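Cytochrome c-552/4 domain-containing protein (Ignicoccus hospitalis KIN4/I, PDB 4QO5) carries eight covalently attached c-type hemes and, as a membrane-associated multiheme cytochrome, probably transfers electrons or reduces a substrate whose identity is not established. Local coordinates at residues 92-103 with 188-196; 121-131 with 203-213. All blocks are in the same frame, centred on the assembly; numbering follows the deposited sequence.

Interaction 1: residues 92-103 with 188-196; sequences DTIDHFGFKIHP and IPVTLVKYE. With HEC (heme c), chain B.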
loop_
_atom_site.group_PDB
_atom_site.type_symbol
_atom_site.label_atom_id
_atom_site.label_comp_id
_atom_site.label_asym_id
_atom_site.label_seq_id
_atom_site.Cartn_x
_atom_site.Cartn_y
_atom_site.Cartn_z
ATOM N N ASP A 92 -2.798 1.952 -39.359
ATOM C CA ASP A 92 -1.917 3.008 -38.857
ATOM C C ASP A 92 -0.541 2.972 -39.521
ATOM O O ASP A 92 0.411 3.587 -39.034
ATOM C CB ASP A 92 -1.815 3.014 -37.318
ATOM C CG ASP A 92 -1.367 1.680 -36.733
ATOM O OD1 ASP A 92 -1.548 0.630 -37.387
ATOM O OD2 ASP A 92 -0.853 1.686 -35.581
ATOM N N THR A 93 -0.447 2.273 -40.651
ATOM C CA THR A 93 0.782 2.310 -41.434
ATOM C C THR A 93 0.960 3.691 -42.068
ATOM O O THR A 93 0.052 4.200 -42.731
ATOM C CB THR A 93 0.801 1.228 -42.525
ATOM O OG1 THR A 93 0.981 -0.046 -41.895
ATOM C CG2 THR A 93 1.945 1.466 -43.494
ATOM N N ILE A 94 2.124 4.297 -41.855
ATOM C CA ILE A 94 2.420 5.593 -42.455
ATOM C C ILE A 94 3.803 5.589 -43.081
ATOM O O ILE A 94 4.663 4.805 -42.696
ATOM C CB ILE A 94 2.383 6.724 -41.416
ATOM C CG1 ILE A 94 3.334 6.408 -40.258
ATOM C CG2 ILE A 94 0.963 6.931 -40.917
ATOM C CD1 ILE A 94 3.575 7.588 -39.329
ATOM N N ASP A 95 4.020 6.462 -44.059
ATOM C CA ASP A 95 5.374 6.657 -44.545
ATOM C C ASP A 95 6.186 7.370 -43.463
ATOM O O ASP A 95 5.692 8.274 -42.785
ATOM C CB ASP A 95 5.401 7.455 -45.843
ATOM C CG ASP A 95 6.734 7.335 -46.554
ATOM O OD1 ASP A 95 6.950 6.303 -47.229
ATOM O OD2 ASP A 95 7.569 8.258 -46.421
ATOM N N HIS A 96 7.435 6.952 -43.304
ATOM C CA HIS A 96 8.267 7.438 -42.218
ATOM C C HIS A 96 9.709 7.313 -42.659
ATOM O O HIS A 96 10.286 6.233 -42.586
ATOM C CB HIS A 96 8.028 6.586 -40.977
ATOM C CG HIS A 96 8.642 7.142 -39.733
ATOM N ND1 HIS A 96 8.224 8.326 -39.164
ATOM C CD2 HIS A 96 9.634 6.671 -38.946
ATOM C CE1 HIS A 96 8.940 8.569 -38.082
ATOM N NE2 HIS A 96 9.802 7.580 -37.930
ATOM N N PHE A 97 10.263 8.418 -43.144
ATOM C CA PHE A 97 11.638 8.469 -43.636
ATOM C C PHE A 97 12.007 7.348 -44.611
ATOM O O PHE A 97 13.098 6.776 -44.545
ATOM C CB PHE A 97 12.591 8.556 -42.449
ATOM C CG PHE A 97 12.316 9.747 -41.584
ATOM C CD1 PHE A 97 12.618 11.025 -42.043
ATOM C CD2 PHE A 97 11.693 9.606 -40.357
ATOM C CE1 PHE A 97 12.349 12.139 -41.265
ATOM C CE2 PHE A 97 11.416 10.719 -39.566
ATOM C CZ PHE A 97 11.749 11.988 -40.024
ATOM N N GLY A 98 11.082 7.046 -45.514
ATOM C CA GLY A 98 11.317 6.072 -46.566
ATOM C C GLY A 98 10.817 4.673 -46.249
ATOM O O GLY A 98 10.833 3.795 -47.107
ATOM N N PHE A 99 10.372 4.468 -45.015
ATOM C CA PHE A 99 9.878 3.171 -44.574
ATOM C C PHE A 99 8.370 3.210 -44.361
ATOM O O PHE A 99 7.799 4.270 -44.115
ATOM C CB PHE A 99 10.559 2.785 -43.266
ATOM C CG PHE A 99 12.057 2.831 -43.332
ATOM C CD1 PHE A 99 12.753 3.917 -42.822
ATOM C CD2 PHE A 99 12.767 1.787 -43.888
ATOM C CE1 PHE A 99 14.135 3.956 -42.877
ATOM C CE2 PHE A 99 14.142 1.818 -43.946
ATOM C CZ PHE A 99 14.829 2.906 -43.441
ATOM N N LYS A 100 7.717 2.057 -44.483
ATOM C CA LYS A 100 6.292 1.962 -44.186
ATOM C C LYS A 100 6.127 1.330 -42.807
ATOM O O LYS A 100 6.243 0.114 -42.659
ATOM C CB LYS A 100 5.570 1.117 -45.236
ATOM C CG LYS A 100 5.485 1.784 -46.601
ATOM C CD LYS A 100 4.929 0.821 -47.648
ATOM C CE LYS A 100 6.046 0.215 -48.492
ATOM N NZ LYS A 100 5.992 0.670 -49.916
ATOM N N ILE A 101 5.869 2.149 -41.794
ATOM C CA ILE A 101 5.825 1.619 -40.428
ATOM C C ILE A 101 4.507 1.932 -39.734
ATOM O O ILE A 101 3.805 2.861 -40.111
ATOM C CB ILE A 101 7.006 2.138 -39.575
ATOM C CG1 ILE A 101 6.902 3.645 -39.390
ATOM C CG2 ILE A 101 8.347 1.764 -40.209
ATOM C CD1 ILE A 101 6.586 4.069 -37.971
ATOM N N HIS A 102 4.176 1.146 -38.717
ATOM C CA HIS A 102 2.989 1.404 -37.911
ATOM C C HIS A 102 3.416 1.430 -36.449
ATOM O O HIS A 102 4.228 0.609 -36.033
ATOM C CB HIS A 102 1.903 0.341 -38.136
ATOM C CG HIS A 102 2.342 -1.063 -37.841
ATOM N ND1 HIS A 102 3.097 -1.808 -38.721
ATOM C CD2 HIS A 102 2.129 -1.861 -36.762
ATOM C CE1 HIS A 102 3.329 -3.002 -38.200
ATOM N NE2 HIS A 102 2.766 -3.054 -37.004
ATOM N N PRO A 103 2.880 2.387 -35.677
ATOM C CA PRO A 103 3.324 2.517 -34.280
ATOM C C PRO A 103 2.809 1.397 -33.387
ATOM O O PRO A 103 3.558 0.952 -32.525
ATOM C CB PRO A 103 2.715 3.852 -33.843
ATOM C CG PRO A 103 2.598 4.644 -35.133
ATOM C CD PRO A 103 2.168 3.592 -36.141
ATOM N N ILE A 188 13.199 18.342 -37.242
ATOM C CA ILE A 188 12.742 17.518 -38.356
ATOM C C ILE A 188 11.224 17.578 -38.503
ATOM O O ILE A 188 10.501 17.473 -37.513
ATOM C CB ILE A 188 13.112 16.033 -38.134
ATOM C CG1 ILE A 188 14.482 15.903 -37.465
ATOM C CG2 ILE A 188 13.059 15.262 -39.444
ATOM C CD1 ILE A 188 14.798 14.486 -37.003
ATOM N N PRO A 189 10.732 17.755 -39.739
ATOM C CA PRO A 189 9.296 17.585 -39.988
ATOM C C PRO A 189 8.931 16.100 -39.955
ATOM O O PRO A 189 9.561 15.296 -40.642
ATOM C CB PRO A 189 9.111 18.146 -41.402
ATOM C CG PRO A 189 10.325 18.991 -41.655
ATOM C CD PRO A 189 11.433 18.328 -40.899
ATOM N N VAL A 190 7.947 15.738 -39.138
ATOM C CA VAL A 190 7.536 14.344 -38.988
ATOM C C VAL A 190 6.023 14.251 -38.895
ATOM O O VAL A 190 5.397 14.969 -38.117
ATOM C CB VAL A 190 8.122 13.719 -37.705
ATOM C CG1 VAL A 190 7.796 12.214 -37.623
ATOM C CG2 VAL A 190 9.617 13.942 -37.640
ATOM N N THR A 191 5.434 13.354 -39.677
ATOM C CA THR A 191 4.011 13.078 -39.557
ATOM C C THR A 191 3.764 11.921 -38.590
ATOM O O THR A 191 4.395 10.862 -38.699
ATOM C CB THR A 191 3.402 12.735 -40.924
ATOM O OG1 THR A 191 3.614 13.825 -41.825
ATOM C CG2 THR A 191 1.915 12.476 -40.795
ATOM N N LEU A 192 2.850 12.126 -37.640
ATOM C CA LEU A 192 2.529 11.106 -36.645
ATOM C C LEU A 192 1.087 10.663 -36.810
ATOM O O LEU A 192 0.256 11.406 -37.334
ATOM C CB LEU A 192 2.714 11.664 -35.230
ATOM C CG LEU A 192 4.112 12.172 -34.882
ATOM C CD1 LEU A 192 4.154 12.671 -33.429
ATOM C CD2 LEU A 192 5.136 11.059 -35.100
ATOM N N VAL A 193 0.784 9.452 -36.367
ATOM C CA VAL A 193 -0.582 8.967 -36.441
ATOM C C VAL A 193 -1.427 9.596 -35.341
ATOM O O VAL A 193 -0.991 9.695 -34.193
ATOM C CB VAL A 193 -0.639 7.429 -36.289
ATOM C CG1 VAL A 193 -2.080 6.950 -36.359
ATOM C CG2 VAL A 193 0.205 6.761 -37.368
ATOM N N LYS A 194 -2.638 10.014 -35.685
ATOM C CA LYS A 194 -3.587 10.477 -34.675
ATOM C C LYS A 194 -4.573 9.358 -34.339
ATOM O O LYS A 194 -5.253 8.838 -35.223
ATOM C CB LYS A 194 -4.331 11.729 -35.150
ATOM N N TYR A 195 -4.636 8.990 -33.062
ATOM C CA TYR A 195 -5.509 7.911 -32.606
ATOM C C TYR A 195 -6.620 8.395 -31.692
ATOM O O TYR A 195 -6.507 9.446 -31.048
ATOM C CB TYR A 195 -4.727 6.885 -31.778
ATOM C CG TYR A 195 -3.639 6.128 -32.487
ATOM C CD1 TYR A 195 -3.944 5.031 -33.304
ATOM C CD2 TYR A 195 -2.302 6.471 -32.311
ATOM C CE1 TYR A 195 -2.952 4.316 -33.925
ATOM C CE2 TYR A 195 -1.292 5.757 -32.940
ATOM C CZ TYR A 195 -1.635 4.674 -33.743
ATOM O OH TYR A 195 -0.661 3.957 -34.373
ATOM N N GLU A 196 -7.661 7.575 -31.593
ATOM C CA GLU A 196 -8.554 7.588 -30.441
ATOM C C GLU A 196 -8.364 6.260 -29.712
ATOM O O GLU A 196 -8.403 5.189 -30.328
ATOM C CB GLU A 196 -10.019 7.735 -30.862
ATOM C CG GLU A 196 -10.371 9.054 -31.527
ATOM C CD GLU A 196 -11.852 9.151 -31.875
ATOM O OE1 GLU A 196 -12.586 8.157 -31.668
ATOM O OE2 GLU A 196 -12.280 10.220 -32.360
HETATM FE FE HEC B . 11.107 7.167 -36.231
HETATM C CHA HEC B . 8.514 8.679 -34.578
HETATM C CHB HEC B . 9.903 4.116 -35.439
HETATM C CHC HEC B . 13.162 5.810 -38.549
HETATM C CHD HEC B . 12.827 10.096 -36.391
HETATM N NA HEC B . 9.515 6.526 -35.161
HETATM C C1A HEC B . 8.480 7.301 -34.695
HETATM C C2A HEC B . 7.394 6.422 -34.321
HETATM C C3A HEC B . 7.772 5.162 -34.564
HETATM C C4A HEC B . 9.123 5.199 -35.087
HETATM C CMA HEC B . 6.955 3.867 -34.318
HETATM C CAA HEC B . 6.024 6.880 -33.772
HETATM C CBA HEC B . 5.265 7.435 -34.975
HETATM C CGA HEC B . 3.823 7.738 -34.662
HETATM O O1A HEC B . 3.419 7.744 -33.467
HETATM O O2A HEC B . 3.059 7.961 -35.635
HETATM N NB HEC B . 11.506 5.314 -36.803
HETATM C C1B HEC B . 10.815 4.174 -36.445
HETATM C C2B HEC B . 11.190 3.097 -37.305
HETATM C C3B HEC B . 12.054 3.615 -38.199
HETATM C C4B HEC B . 12.298 4.987 -37.869
HETATM C CMB HEC B . 10.571 1.679 -37.176
HETATM C CAB HEC B . 12.779 3.034 -39.424
HETATM C CBB HEC B . 12.005 1.921 -40.162
HETATM N NC HEC B . 12.734 7.812 -37.242
HETATM C C1C HEC B . 13.374 7.133 -38.246
HETATM C C2C HEC B . 14.443 7.960 -38.769
HETATM C C3C HEC B . 14.183 9.217 -38.351
HETATM C C4C HEC B . 13.216 9.107 -37.265
HETATM C CMC HEC B . 15.122 7.544 -40.088
HETATM C CAC HEC B . 14.906 10.556 -38.708
HETATM C CBC HEC B . 15.379 10.832 -40.148
HETATM N ND HEC B . 10.729 9.083 -35.582
HETATM C C1D HEC B . 11.629 10.137 -35.716
HETATM C C2D HEC B . 11.105 11.288 -35.029
HETATM C C3D HEC B . 9.752 10.854 -34.470
HETATM C C4D HEC B . 9.601 9.469 -34.858
HETATM C CMD HEC B . 11.771 12.679 -34.905
HETATM C CAD HEC B . 8.769 11.698 -33.636
HETATM C CBD HEC B . 9.406 11.999 -32.285
HETATM C CGD HEC B . 8.477 12.834 -31.443
HETATM O O1D HEC B . 8.946 13.379 -30.409
HETATM O O2D HEC B . 7.274 12.963 -31.790
HETATM O O HOH W 1 6.328 9.841 -40.337
#
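Ile-188 and Phe-97 open the contact, in which the beta hairpin 94-101 and strand 188-196 cover the His-96 face of a bis-histidine c-type heme, His-27 being the other axial ligand; the strand pairs antiparallel with 176-185, not with the hairpin. CG2 of Ile-188 meets the edge of the Phe-97 ring at CZ (3.6 Å), although Ile-188 is poorly ordered. Phe-97, in the type I' turn of the hairpin, lays one face over the heme, its CD2 3.2 Å from heme C3C. Val-190 divides its methyls: CG2 joins Ile-188 at the Phe-97 edge, while CG1, anti to the backbone N (chi1 -175°), reaches the edge of the His-96 ring at CE1. Next along, Thr-191 O and Asp-95 O both accept from a water that in turn accepts from His-96 ND1 at 2.7 Å. This water helps to hold the imidazole in its rotation and probably strengthens its donation to the iron, which NE2 binds at 2.2 Å. Val-193 N gives a nearly straight bond (165°) to propionate O2A of the same heme, and its CG2 packs on Ile-94 CG2 (3.6 Å) and Pro-103 CG. At Tyr-195 the phenol touches Pro-103 and reaches Asp-92, whose carboxylate plane stands 70° from the ring. Asp-92 OD2 also accepts from Ile-104 N; Tyr-195 OH donates to the anti lone pair of Asp-92 OD2 at 2.6 Å.

Interaction 2: residues 121-131 with 203-213; sequences YSKSSKAWAYY and VGRVNPDGSLG. With HEC (heme c), chain G.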
loop_
_atom_site.group_PDB
_atom_site.type_symbol
_atom_site.label_atom_id
_atom_site.label_comp_id
_atom_site.label_asym_id
_atom_site.label_seq_id
_atom_site.Cartn_x
_atom_site.Cartn_y
_atom_site.Cartn_z
ATOM N N TYR A 121 -3.194 -16.819 -26.035
ATOM C CA TYR A 121 -3.766 -15.584 -25.549
ATOM C C TYR A 121 -5.117 -15.281 -26.156
ATOM O O TYR A 121 -6.030 -14.835 -25.458
ATOM C CB TYR A 121 -2.806 -14.424 -25.790
ATOM C CG TYR A 121 -3.179 -13.206 -24.991
ATOM C CD1 TYR A 121 -2.944 -13.162 -23.633
ATOM C CD2 TYR A 121 -3.795 -12.115 -25.592
ATOM C CE1 TYR A 121 -3.282 -12.068 -22.899
ATOM C CE2 TYR A 121 -4.144 -11.008 -24.858
ATOM C CZ TYR A 121 -3.889 -10.998 -23.506
ATOM O OH TYR A 121 -4.216 -9.908 -22.740
ATOM N N SER A 122 -5.247 -15.524 -27.461
ATOM C CA SER A 122 -6.437 -15.121 -28.203
ATOM C C SER A 122 -7.695 -15.863 -27.760
ATOM O O SER A 122 -8.803 -15.379 -27.972
ATOM C CB SER A 122 -6.209 -15.307 -29.701
ATOM O OG SER A 122 -6.156 -16.684 -30.014
ATOM N N LYS A 123 -7.520 -17.029 -27.139
ATOM C CA LYS A 123 -8.631 -17.795 -26.567
ATOM C C LYS A 123 -9.014 -17.345 -25.157
ATOM O O LYS A 123 -10.057 -17.733 -24.635
ATOM C CB LYS A 123 -8.263 -19.279 -26.494
ATOM C CG LYS A 123 -8.169 -19.985 -27.833
ATOM C CD LYS A 123 -7.462 -21.318 -27.643
ATOM C CE LYS A 123 -8.178 -22.455 -28.344
ATOM N NZ LYS A 123 -7.866 -23.765 -27.686
ATOM N N SER A 124 -8.160 -16.545 -24.536
ATOM C CA SER A 124 -8.301 -16.236 -23.116
ATOM C C SER A 124 -9.311 -15.123 -22.836
ATOM O O SER A 124 -9.592 -14.281 -23.691
ATOM C CB SER A 124 -6.943 -15.866 -22.513
ATOM O OG SER A 124 -6.540 -14.561 -22.915
ATOM N N SER A 125 -9.838 -15.121 -21.620
ATOM C CA SER A 125 -10.707 -14.046 -21.150
ATOM C C SER A 125 -10.030 -12.681 -21.232
ATOM O O SER A 125 -10.700 -11.679 -21.479
ATOM C CB SER A 125 -11.127 -14.302 -19.698
ATOM O OG SER A 125 -11.676 -15.597 -19.558
ATOM N N LYS A 126 -8.709 -12.645 -21.021
ATOM C CA LYS A 126 -7.964 -11.383 -21.105
ATOM C C LYS A 126 -8.095 -10.755 -22.486
ATOM O O LYS A 126 -8.321 -9.556 -22.602
ATOM C CB LYS A 126 -6.485 -11.599 -20.783
ATOM C CG LYS A 126 -6.191 -11.787 -19.273
ATOM C CD LYS A 126 -4.713 -12.083 -19.055
ATOM C CE LYS A 126 -4.342 -12.037 -17.583
ATOM N NZ LYS A 126 -4.261 -10.598 -17.246
ATOM N N ALA A 127 -7.952 -11.570 -23.531
ATOM C CA ALA A 127 -7.993 -11.032 -24.893
ATOM C C ALA A 127 -9.361 -10.410 -25.184
ATOM O O ALA A 127 -9.478 -9.442 -25.943
ATOM C CB ALA A 127 -7.684 -12.128 -25.904
ATOM N N TRP A 128 -10.385 -10.974 -24.562
ATOM C CA TRP A 128 -11.767 -10.571 -24.786
ATOM C C TRP A 128 -12.291 -9.574 -23.763
ATOM O O TRP A 128 -13.500 -9.301 -23.720
ATOM C CB TRP A 128 -12.661 -11.825 -24.827
ATOM C CG TRP A 128 -12.411 -12.646 -26.055
ATOM C CD1 TRP A 128 -11.605 -13.746 -26.162
ATOM C CD2 TRP A 128 -12.936 -12.402 -27.366
ATOM N NE1 TRP A 128 -11.606 -14.208 -27.461
ATOM C CE2 TRP A 128 -12.416 -13.401 -28.218
ATOM C CE3 TRP A 128 -13.797 -11.440 -27.902
ATOM C CZ2 TRP A 128 -12.731 -13.462 -29.573
ATOM C CZ3 TRP A 128 -14.112 -11.506 -29.253
ATOM C CH2 TRP A 128 -13.582 -12.512 -30.069
ATOM N N ALA A 129 -11.381 -9.009 -22.966
ATOM C CA ALA A 129 -11.746 -8.211 -21.796
ATOM C C ALA A 129 -12.567 -6.966 -22.117
ATOM O O ALA A 129 -13.428 -6.585 -21.333
ATOM C CB ALA A 129 -10.495 -7.825 -20.963
ATOM N N TYR A 130 -12.311 -6.323 -23.255
ATOM C CA TYR A 130 -13.137 -5.176 -23.618
ATOM C C TYR A 130 -14.581 -5.606 -23.873
ATOM O O TYR A 130 -15.511 -4.986 -23.363
ATOM C CB TYR A 130 -12.579 -4.407 -24.833
ATOM C CG TYR A 130 -13.518 -3.321 -25.321
ATOM C CD1 TYR A 130 -13.453 -2.033 -24.793
ATOM C CD2 TYR A 130 -14.479 -3.585 -26.305
ATOM C CE1 TYR A 130 -14.310 -1.046 -25.230
ATOM C CE2 TYR A 130 -15.351 -2.601 -26.743
ATOM C CZ TYR A 130 -15.255 -1.331 -26.207
ATOM O OH TYR A 130 -16.116 -0.356 -26.650
ATOM N N TYR A 131 -14.772 -6.663 -24.664
ATOM C CA TYR A 131 -16.116 -7.147 -24.954
ATOM C C TYR A 131 -16.803 -7.755 -23.732
ATOM O O TYR A 131 -18.009 -7.556 -23.521
ATOM C CB TYR A 131 -16.099 -8.112 -26.147
ATOM C CG TYR A 131 -15.609 -7.406 -27.381
ATOM C CD1 TYR A 131 -16.441 -6.535 -28.079
ATOM C CD2 TYR A 131 -14.302 -7.563 -27.820
ATOM C CE1 TYR A 131 -15.992 -5.866 -29.205
ATOM C CE2 TYR A 131 -13.841 -6.892 -28.941
ATOM C CZ TYR A 131 -14.686 -6.049 -29.627
ATOM O OH TYR A 131 -14.219 -5.386 -30.737
ATOM N N VAL A 203 -5.486 -5.378 -21.207
ATOM C CA VAL A 203 -5.287 -6.715 -21.761
ATOM C C VAL A 203 -6.159 -7.052 -22.961
ATOM O O VAL A 203 -5.756 -7.862 -23.783
ATOM C CB VAL A 203 -5.436 -7.805 -20.687
ATOM C CG1 VAL A 203 -4.311 -7.667 -19.671
ATOM C CG2 VAL A 203 -6.804 -7.683 -20.021
ATOM N N GLY A 204 -7.353 -6.463 -23.045
ATOM C CA GLY A 204 -8.258 -6.718 -24.151
ATOM C C GLY A 204 -8.312 -5.590 -25.174
ATOM O O GLY A 204 -9.333 -5.401 -25.835
ATOM N N ARG A 205 -7.226 -4.828 -25.300
ATOM C CA ARG A 205 -7.206 -3.702 -26.247
ATOM C C ARG A 205 -7.582 -4.171 -27.659
ATOM O O ARG A 205 -7.066 -5.187 -28.137
ATOM C CB ARG A 205 -5.839 -3.046 -26.289
ATOM C CG ARG A 205 -5.783 -1.771 -27.197
ATOM C CD ARG A 205 -4.378 -1.219 -27.163
ATOM N NE ARG A 205 -3.475 -2.063 -27.945
ATOM C CZ ARG A 205 -2.171 -2.199 -27.714
ATOM N NH1 ARG A 205 -1.571 -1.562 -26.696
ATOM N NH2 ARG A 205 -1.460 -2.981 -28.509
ATOM N N VAL A 206 -8.489 -3.448 -28.309
ATOM C CA VAL A 206 -8.893 -3.804 -29.678
ATOM C C VAL A 206 -8.041 -2.997 -30.654
ATOM O O VAL A 206 -8.215 -1.794 -30.798
ATOM C CB VAL A 206 -10.394 -3.544 -29.909
ATOM C CG1 VAL A 206 -10.823 -4.014 -31.302
ATOM C CG2 VAL A 206 -11.216 -4.238 -28.819
ATOM N N ASN A 207 -7.110 -3.677 -31.307
ATOM C CA ASN A 207 -6.090 -3.028 -32.114
ATOM C C ASN A 207 -6.605 -2.598 -33.481
ATOM O O ASN A 207 -7.656 -3.067 -33.921
ATOM C CB ASN A 207 -4.902 -3.978 -32.253
ATOM C CG ASN A 207 -4.244 -4.246 -30.927
ATOM O OD1 ASN A 207 -3.643 -3.351 -30.335
ATOM N ND2 ASN A 207 -4.370 -5.466 -30.443
ATOM N N PRO A 208 -5.870 -1.694 -34.149
ATOM C CA PRO A 208 -6.292 -1.235 -35.478
ATOM C C PRO A 208 -6.412 -2.352 -36.526
ATOM O O PRO A 208 -7.201 -2.207 -37.458
ATOM C CB PRO A 208 -5.184 -0.249 -35.876
ATOM C CG PRO A 208 -4.608 0.237 -34.592
ATOM C CD PRO A 208 -4.699 -0.948 -33.644
ATOM N N ASP A 209 -5.642 -3.428 -36.388
ATOM C CA ASP A 209 -5.707 -4.555 -37.330
ATOM C C ASP A 209 -6.771 -5.574 -36.924
ATOM O O ASP A 209 -6.909 -6.629 -37.549
ATOM C CB ASP A 209 -4.332 -5.237 -37.476
ATOM C CG ASP A 209 -3.871 -5.931 -36.188
ATOM O OD1 ASP A 209 -2.822 -6.618 -36.220
ATOM O OD2 ASP A 209 -4.545 -5.789 -35.149
ATOM N N GLY A 210 -7.510 -5.259 -35.868
ATOM C CA GLY A 210 -8.592 -6.115 -35.422
ATOM C C GLY A 210 -8.191 -7.208 -34.445
ATOM O O GLY A 210 -9.056 -7.862 -33.860
ATOM N N SER A 211 -6.891 -7.430 -34.266
ATOM C CA SER A 211 -6.462 -8.398 -33.271
ATOM C C SER A 211 -6.771 -7.857 -31.879
ATOM O O SER A 211 -6.954 -6.647 -31.694
ATOM C CB SER A 211 -4.971 -8.743 -33.404
ATOM O OG SER A 211 -4.144 -7.614 -33.174
ATOM N N LEU A 212 -6.840 -8.763 -30.909
ATOM C CA LEU A 212 -7.167 -8.396 -29.537
ATOM C C LEU A 212 -5.995 -8.576 -28.584
ATOM O O LEU A 212 -5.363 -9.637 -28.539
ATOM C CB LEU A 212 -8.333 -9.249 -29.024
ATOM C CG LEU A 212 -9.625 -9.214 -29.830
ATOM C CD1 LEU A 212 -10.662 -10.070 -29.117
ATOM C CD2 LEU A 212 -10.110 -7.782 -30.009
ATOM N N GLY A 213 -5.724 -7.541 -27.799
ATOM C CA GLY A 213 -4.773 -7.661 -26.709
ATOM C C GLY A 213 -3.614 -6.693 -26.787
ATOM O O GLY A 213 -3.303 -6.168 -27.843
HETATM FE FE HEC G . -4.615 -10.066 -15.117
HETATM C CHA HEC G . -7.756 -11.485 -15.434
HETATM C CHB HEC G . -3.458 -12.923 -13.581
HETATM C CHC HEC G . -1.413 -8.886 -15.392
HETATM C CHD HEC G . -5.796 -7.098 -16.224
HETATM N NA HEC G . -5.426 -11.883 -14.639
HETATM C C1A HEC G . -6.763 -12.218 -14.811
HETATM C C2A HEC G . -6.949 -13.542 -14.245
HETATM C C3A HEC G . -5.768 -13.949 -13.738
HETATM C C4A HEC G . -4.787 -12.910 -13.960
HETATM C CMA HEC G . -5.463 -15.281 -13.013
HETATM C CAA HEC G . -8.301 -14.289 -14.226
HETATM C CBA HEC G . -8.608 -14.951 -15.568
HETATM C CGA HEC G . -9.354 -14.006 -16.474
HETATM O O1A HEC G . -8.885 -13.818 -17.630
HETATM O O2A HEC G . -10.401 -13.433 -16.053
HETATM N NB HEC G . -2.817 -10.748 -14.570
HETATM C C1B HEC G . -2.532 -11.982 -13.997
HETATM C C2B HEC G . -1.085 -12.134 -13.943
HETATM C C3B HEC G . -0.543 -11.029 -14.498
HETATM C C4B HEC G . -1.612 -10.141 -14.855
HETATM C CMB HEC G . -0.379 -13.408 -13.428
HETATM C CAB HEC G . 0.902 -10.597 -14.841
HETATM C CBB HEC G . 1.951 -11.706 -15.106
HETATM N NC HEC G . -3.761 -8.320 -15.645
HETATM C C1C HEC G . -2.424 -8.041 -15.741
HETATM C C2C HEC G . -2.264 -6.614 -16.026
HETATM C C3C HEC G . -3.447 -6.276 -16.571
HETATM C C4C HEC G . -4.430 -7.247 -16.146
HETATM C CMC HEC G . -0.857 -6.176 -16.506
HETATM C CAC HEC G . -3.975 -4.984 -17.258
HETATM C CBC HEC G . -2.996 -4.140 -18.122
HETATM N ND HEC G . -6.506 -9.402 -15.715
HETATM C C1D HEC G . -6.731 -8.095 -16.163
HETATM C C2D HEC G . -8.115 -7.952 -16.545
HETATM C C3D HEC G . -8.733 -9.322 -16.307
HETATM C C4D HEC G . -7.660 -10.159 -15.809
HETATM C CMD HEC G . -8.810 -6.681 -17.080
HETATM C CAD HEC G . -10.192 -9.732 -16.584
HETATM C CBD HEC G . -10.280 -10.368 -17.967
HETATM C CGD HEC G . -11.696 -10.858 -18.170
HETATM O O1D HEC G . -12.081 -11.870 -17.520
HETATM O O2D HEC G . -12.431 -10.247 -18.992
HETATM O O HOH W 2 -11.287 -7.344 -25.822
#
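A lysine-ligated heme site lies at one end of this contact, where the bend between helices 115-122 and 129-134 packs on the loop 203-213. Lys-126 NZ binds the heme iron at 2.2 Å, with His-239 as the other axial ligand. The lysine chain runs extended to CE and bends at its last torsion (chi4 -77°), bringing NZ onto the metal. Val-203 flanks it, CG1 against the porphyrin at C3C (3.5 Å) and CG2 against Ala-129 CB. From helix 115-122, Tyr-121 OH donates to Val-203 O at 2.8 Å, the donor tilted 30° from the carbonyl plane. Gly-204 CA comes within 3.2 Å of Lys-126 O, so the backbones lie close. One water ties the backbones together, donating to Ala-127 O and Gly-204 O and accepting from Tyr-130 N (2.9 Å). Leu-212 then spreads over the bend: CB touches Ala-127 O, CD1 sits over the six-membered ring of Trp-128 in a CH-pi contact (3.5 Å to the centroid, 8° off the normal), and CD2 meets the edge of Tyr-131. Val-206 CG2 packs on Tyr-131 CE2 (3.7 Å). The loop holds its own shape through Asn-207, whose OD1 takes NE and NH2 of Arg-205 and whose ND2 donates to the carbonyls of Ser-211 and Gly-213. Backbone hydrogen bonds join Val-203 and Gly-204 to Cys-170 and His-171 at the end of helix 167-171, and Val-206 to Thr-173 and Val-175 just before strand 176-185, while Asn-207, Asp-209 and Ser-211 lie against helix 107-110.

From the N terminus the chain meets hairpin 94-101 first, then the helical bend 121-131, then strand 188-196 and loop 203-213. Interaction 1 closes a loop of 84 residues and interaction 2 one of 71; because their segments alternate, the two closures cross rather than nest. The first ties the hairpin to the antiparallel pair 176-185 and 188-196 over one face of a heme, and the second brings the chain just after that pair back to the bend beside another. Their centres lie about 24 Å apart, yet they meet where Asp-92 OD1 packs against Pro-208 CB at 4.0 Å, joining neighbouring parts of the multiheme fold.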